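Local structure of cytochrome c, mono-and diheme variant (Methylophaga aminisulfidivorans MP, 7C90) at residues Tyr70-Phe84 / Asp142-Val154. The protein is a heme c protein, cytochrome cL of a marine methylotroph's methanol oxidation system, and probably carries electrons. Sequence-based numbering, arbitrary orientation.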
# COMPACT_ATOMS: atom_id res chain seq x y z
N TYR A 70 -5.76 -29.36 -6.95
CA TYR A 70 -4.84 -28.79 -7.97
C TYR A 70 -3.41 -28.69 -7.42
O TYR A 70 -2.56 -28.45 -8.27
CB TYR A 70 -5.29 -27.44 -8.52
CG TYR A 70 -6.57 -27.45 -9.32
CD1 TYR A 70 -6.85 -28.41 -10.29
CD2 TYR A 70 -7.50 -26.45 -9.11
CE1 TYR A 70 -8.03 -28.38 -11.02
CE2 TYR A 70 -8.68 -26.39 -9.84
CZ TYR A 70 -8.94 -27.35 -10.80
OH TYR A 70 -10.11 -27.26 -11.49
N ASN A 71 -3.16 -28.90 -6.12
CA ASN A 71 -1.79 -28.78 -5.56
C ASN A 71 -0.78 -29.68 -6.30
O ASN A 71 0.42 -29.35 -6.28
CB ASN A 71 -1.74 -29.05 -4.05
CG ASN A 71 -2.35 -27.90 -3.27
OD1 ASN A 71 -2.51 -26.81 -3.81
ND2 ASN A 71 -2.71 -28.15 -2.01
N THR A 72 -1.21 -30.80 -6.90
CA THR A 72 -0.31 -31.83 -7.50
C THR A 72 -0.38 -31.77 -9.03
O THR A 72 0.28 -32.58 -9.68
CB THR A 72 -0.64 -33.23 -6.96
OG1 THR A 72 -2.04 -33.47 -7.05
CG2 THR A 72 -0.26 -33.40 -5.51
N ASP A 73 -1.13 -30.82 -9.60
CA ASP A 73 -1.52 -30.84 -11.03
C ASP A 73 -0.72 -29.76 -11.76
O ASP A 73 -1.02 -28.57 -11.57
CB ASP A 73 -3.05 -30.76 -11.17
CG ASP A 73 -3.55 -30.54 -12.59
OD1 ASP A 73 -2.72 -30.27 -13.48
OD2 ASP A 73 -4.79 -30.63 -12.79
N ASP A 74 0.27 -30.17 -12.56
CA ASP A 74 1.25 -29.26 -13.20
C ASP A 74 0.55 -28.31 -14.18
O ASP A 74 0.94 -27.13 -14.22
CB ASP A 74 2.39 -30.05 -13.86
CG ASP A 74 3.55 -30.24 -12.90
OD1 ASP A 74 3.31 -30.64 -11.73
OD2 ASP A 74 4.69 -29.92 -13.30
N GLU A 75 -0.44 -28.80 -14.92
CA GLU A 75 -1.25 -27.99 -15.87
C GLU A 75 -2.01 -26.92 -15.08
O GLU A 75 -2.05 -25.77 -15.54
CB GLU A 75 -2.22 -28.88 -16.64
CG GLU A 75 -2.95 -28.14 -17.76
CD GLU A 75 -4.15 -28.86 -18.36
OE1 GLU A 75 -4.65 -29.81 -17.72
OE2 GLU A 75 -4.59 -28.47 -19.46
N ALA A 76 -2.58 -27.27 -13.93
CA ALA A 76 -3.39 -26.35 -13.10
C ALA A 76 -2.46 -25.28 -12.51
O ALA A 76 -2.79 -24.09 -12.56
CB ALA A 76 -4.14 -27.13 -12.05
N ILE A 77 -1.29 -25.70 -12.04
CA ILE A 77 -0.27 -24.79 -11.46
C ILE A 77 0.11 -23.75 -12.53
O ILE A 77 0.13 -22.55 -12.19
CB ILE A 77 0.90 -25.62 -10.92
CG1 ILE A 77 0.49 -26.34 -9.64
CG2 ILE A 77 2.14 -24.76 -10.73
CD1 ILE A 77 1.57 -27.23 -9.05
N LYS A 78 0.28 -24.18 -13.78
CA LYS A 78 0.66 -23.28 -14.91
C LYS A 78 -0.44 -22.23 -15.11
O LYS A 78 -0.11 -21.04 -15.20
CB LYS A 78 0.98 -24.08 -16.18
CG LYS A 78 2.41 -24.61 -16.24
CD LYS A 78 2.65 -25.67 -17.31
CE LYS A 78 3.80 -26.62 -17.00
NZ LYS A 78 5.09 -25.91 -16.80
N ALA A 79 -1.70 -22.65 -15.17
CA ALA A 79 -2.87 -21.75 -15.31
C ALA A 79 -3.00 -20.83 -14.07
O ALA A 79 -3.32 -19.64 -14.25
CB ALA A 79 -4.11 -22.58 -15.57
N GLY A 80 -2.68 -21.32 -12.87
CA GLY A 80 -2.69 -20.52 -11.63
C GLY A 80 -1.63 -19.42 -11.67
O GLY A 80 -1.86 -18.35 -11.12
N GLU A 81 -0.48 -19.68 -12.28
CA GLU A 81 0.62 -18.69 -12.36
C GLU A 81 0.10 -17.47 -13.11
O GLU A 81 0.29 -16.37 -12.62
CB GLU A 81 1.83 -19.23 -13.11
CG GLU A 81 3.04 -18.33 -13.05
CD GLU A 81 3.78 -18.27 -14.37
OE1 GLU A 81 4.43 -19.29 -14.73
OE2 GLU A 81 3.65 -17.23 -15.07
N SER A 82 -0.54 -17.70 -14.25
CA SER A 82 -1.06 -16.64 -15.15
C SER A 82 -2.18 -15.86 -14.44
O SER A 82 -2.22 -14.64 -14.59
CB SER A 82 -1.47 -17.25 -16.47
OG SER A 82 -2.39 -16.41 -17.14
N LEU A 83 -3.02 -16.51 -13.63
CA LEU A 83 -4.16 -15.86 -12.91
C LEU A 83 -3.64 -15.01 -11.75
O LEU A 83 -4.19 -13.91 -11.51
CB LEU A 83 -5.15 -16.92 -12.42
CG LEU A 83 -5.92 -17.63 -13.53
CD1 LEU A 83 -6.51 -18.94 -13.03
CD2 LEU A 83 -7.01 -16.74 -14.10
N PHE A 84 -2.62 -15.50 -11.06
CA PHE A 84 -1.91 -14.76 -9.99
C PHE A 84 -1.28 -13.48 -10.55
O PHE A 84 -1.41 -12.44 -9.91
CB PHE A 84 -0.83 -15.62 -9.35
CG PHE A 84 -0.07 -14.93 -8.26
CD1 PHE A 84 1.01 -14.13 -8.55
CD2 PHE A 84 -0.46 -15.07 -6.95
CE1 PHE A 84 1.72 -13.51 -7.54
CE2 PHE A 84 0.25 -14.44 -5.93
CZ PHE A 84 1.35 -13.68 -6.23
N ASP A 142 -13.05 -21.99 -8.89
CA ASP A 142 -12.06 -22.84 -9.60
C ASP A 142 -10.79 -22.03 -9.86
O ASP A 142 -9.70 -22.59 -9.72
CB ASP A 142 -12.62 -23.39 -10.91
CG ASP A 142 -11.76 -24.53 -11.44
OD1 ASP A 142 -11.72 -25.57 -10.76
OD2 ASP A 142 -11.11 -24.34 -12.51
N GLU A 143 -10.93 -20.75 -10.22
CA GLU A 143 -9.77 -19.87 -10.49
C GLU A 143 -9.00 -19.62 -9.20
O GLU A 143 -7.77 -19.65 -9.22
CB GLU A 143 -10.23 -18.57 -11.14
CG GLU A 143 -10.69 -18.74 -12.57
CD GLU A 143 -11.29 -17.47 -13.16
OE1 GLU A 143 -12.01 -16.71 -12.43
OE2 GLU A 143 -11.02 -17.22 -14.35
N ILE A 144 -9.69 -19.44 -8.09
CA ILE A 144 -9.02 -19.26 -6.77
C ILE A 144 -8.20 -20.51 -6.45
O ILE A 144 -7.03 -20.37 -6.04
CB ILE A 144 -10.05 -18.89 -5.69
CG1 ILE A 144 -10.60 -17.48 -5.93
CG2 ILE A 144 -9.47 -19.03 -4.28
CD1 ILE A 144 -11.83 -17.15 -5.11
N LEU A 145 -8.74 -21.70 -6.66
CA LEU A 145 -7.99 -22.95 -6.35
C LEU A 145 -6.77 -23.08 -7.27
O LEU A 145 -5.74 -23.57 -6.83
CB LEU A 145 -8.92 -24.16 -6.50
CG LEU A 145 -10.10 -24.18 -5.54
CD1 LEU A 145 -11.04 -25.34 -5.86
CD2 LEU A 145 -9.60 -24.29 -4.12
N HIS A 146 -6.86 -22.67 -8.53
CA HIS A 146 -5.70 -22.62 -9.46
C HIS A 146 -4.62 -21.72 -8.88
O HIS A 146 -3.42 -22.12 -8.79
CB HIS A 146 -6.16 -22.15 -10.84
CG HIS A 146 -6.75 -23.24 -11.65
ND1 HIS A 146 -8.08 -23.50 -11.68
CD2 HIS A 146 -6.18 -24.13 -12.47
CE1 HIS A 146 -8.32 -24.49 -12.53
NE2 HIS A 146 -7.16 -24.91 -13.01
N ILE A 147 -5.01 -20.52 -8.47
CA ILE A 147 -4.05 -19.52 -7.91
C ILE A 147 -3.43 -20.12 -6.66
O ILE A 147 -2.24 -19.94 -6.43
CB ILE A 147 -4.74 -18.17 -7.63
CG1 ILE A 147 -5.17 -17.49 -8.94
CG2 ILE A 147 -3.85 -17.28 -6.78
CD1 ILE A 147 -5.95 -16.20 -8.76
N MET A 148 -4.26 -20.75 -5.82
CA MET A 148 -3.76 -21.37 -4.57
C MET A 148 -2.74 -22.46 -4.88
O MET A 148 -1.66 -22.45 -4.24
CB MET A 148 -4.90 -21.94 -3.74
CG MET A 148 -5.67 -20.83 -3.04
SD MET A 148 -7.27 -21.43 -2.43
CE MET A 148 -6.82 -22.79 -1.38
N ALA A 149 -3.01 -23.36 -5.82
CA ALA A 149 -2.02 -24.41 -6.18
C ALA A 149 -0.69 -23.74 -6.58
O ALA A 149 0.36 -24.18 -6.09
CB ALA A 149 -2.52 -25.31 -7.28
N TRP A 150 -0.73 -22.67 -7.37
CA TRP A 150 0.51 -21.98 -7.83
C TRP A 150 1.23 -21.38 -6.62
O TRP A 150 2.45 -21.49 -6.54
CB TRP A 150 0.23 -20.94 -8.94
CG TRP A 150 1.50 -20.30 -9.36
CD1 TRP A 150 2.44 -20.80 -10.22
CD2 TRP A 150 2.06 -19.10 -8.80
NE1 TRP A 150 3.52 -19.97 -10.26
CE2 TRP A 150 3.33 -18.93 -9.39
CE3 TRP A 150 1.61 -18.18 -7.85
CZ2 TRP A 150 4.15 -17.85 -9.08
CZ3 TRP A 150 2.44 -17.12 -7.53
CH2 TRP A 150 3.69 -16.95 -8.14
N VAL A 151 0.51 -20.72 -5.71
CA VAL A 151 1.12 -20.10 -4.51
C VAL A 151 1.83 -21.19 -3.70
O VAL A 151 2.96 -20.91 -3.16
CB VAL A 151 0.07 -19.32 -3.67
CG1 VAL A 151 0.62 -18.90 -2.33
CG2 VAL A 151 -0.46 -18.08 -4.41
N ARG A 152 1.22 -22.38 -3.56
CA ARG A 152 1.87 -23.47 -2.79
C ARG A 152 3.12 -23.97 -3.54
O ARG A 152 4.08 -24.23 -2.89
CB ARG A 152 0.91 -24.61 -2.50
CG ARG A 152 -0.28 -24.20 -1.65
CD ARG A 152 0.08 -23.49 -0.36
NE ARG A 152 -1.09 -23.54 0.49
CZ ARG A 152 -1.30 -22.82 1.59
NH1 ARG A 152 -0.40 -21.94 2.00
NH2 ARG A 152 -2.43 -22.96 2.24
N SER A 153 3.10 -23.99 -4.87
CA SER A 153 4.16 -24.59 -5.73
C SER A 153 5.45 -23.77 -5.62
O SER A 153 6.52 -24.35 -5.82
CB SER A 153 3.70 -24.69 -7.17
OG SER A 153 3.70 -23.41 -7.81
N VAL A 154 5.37 -22.47 -5.29
CA VAL A 154 6.56 -21.56 -5.27
C VAL A 154 7.07 -21.41 -3.85
O VAL A 154 8.05 -20.72 -3.68
CB VAL A 154 6.29 -20.21 -5.94
CG1 VAL A 154 6.10 -20.40 -7.42
CG2 VAL A 154 5.10 -19.46 -5.33
O HOH W 1 1.26 -27.04 -5.30
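Gly80 lets helices 74-84 and 142-153 cross almost perpendicularly, at -99° with axes 7.1 Å apart, its CA resting 3.3 Å from His146 O in a CA-H...O contact where any CB would clash. His146 and Trp150, one turn apart, are knobs flanking this crossing. The imidazole drops among Ala76, Ala79, Gly80 and Leu83, while Tyr70 lies obliquely over one of its faces, ring centroids 4.0 Å apart. His146 ND1 donates to Asp142 O at 2.7 Å, fixing the ring's rotation, and Tyr70 OH gives Asp142 OD1, also bonded by Thr56, a hydrogen bond modelled doubtfully short. Trp150 swings its indole (chi1 -180°, CG opposite the backbone N) in among Ile77, Gly80, Glu81 and Phe84. Glu81 CA makes a CH-pi contact with the five-membered ring, 3.6 Å from its centroid, and Trp150 CZ3 stands 3.3 Å above the centre of the Phe84 ring, planes inclined by 42°. Replacing Trp150 with an alanine would probably open a gap beneath Glu81 and uncover one face of Phe84. This is the crossing of the first and last helices of the class I cytochrome c core, here inside a longer chain. Ile147 touches the heme and Phe84 packs near Cys88 and axial His92, so apolar packing joins the crossing to the heme site, while the polar Tyr70-Asp142 pair marks the other end, His146 held from within its own helix.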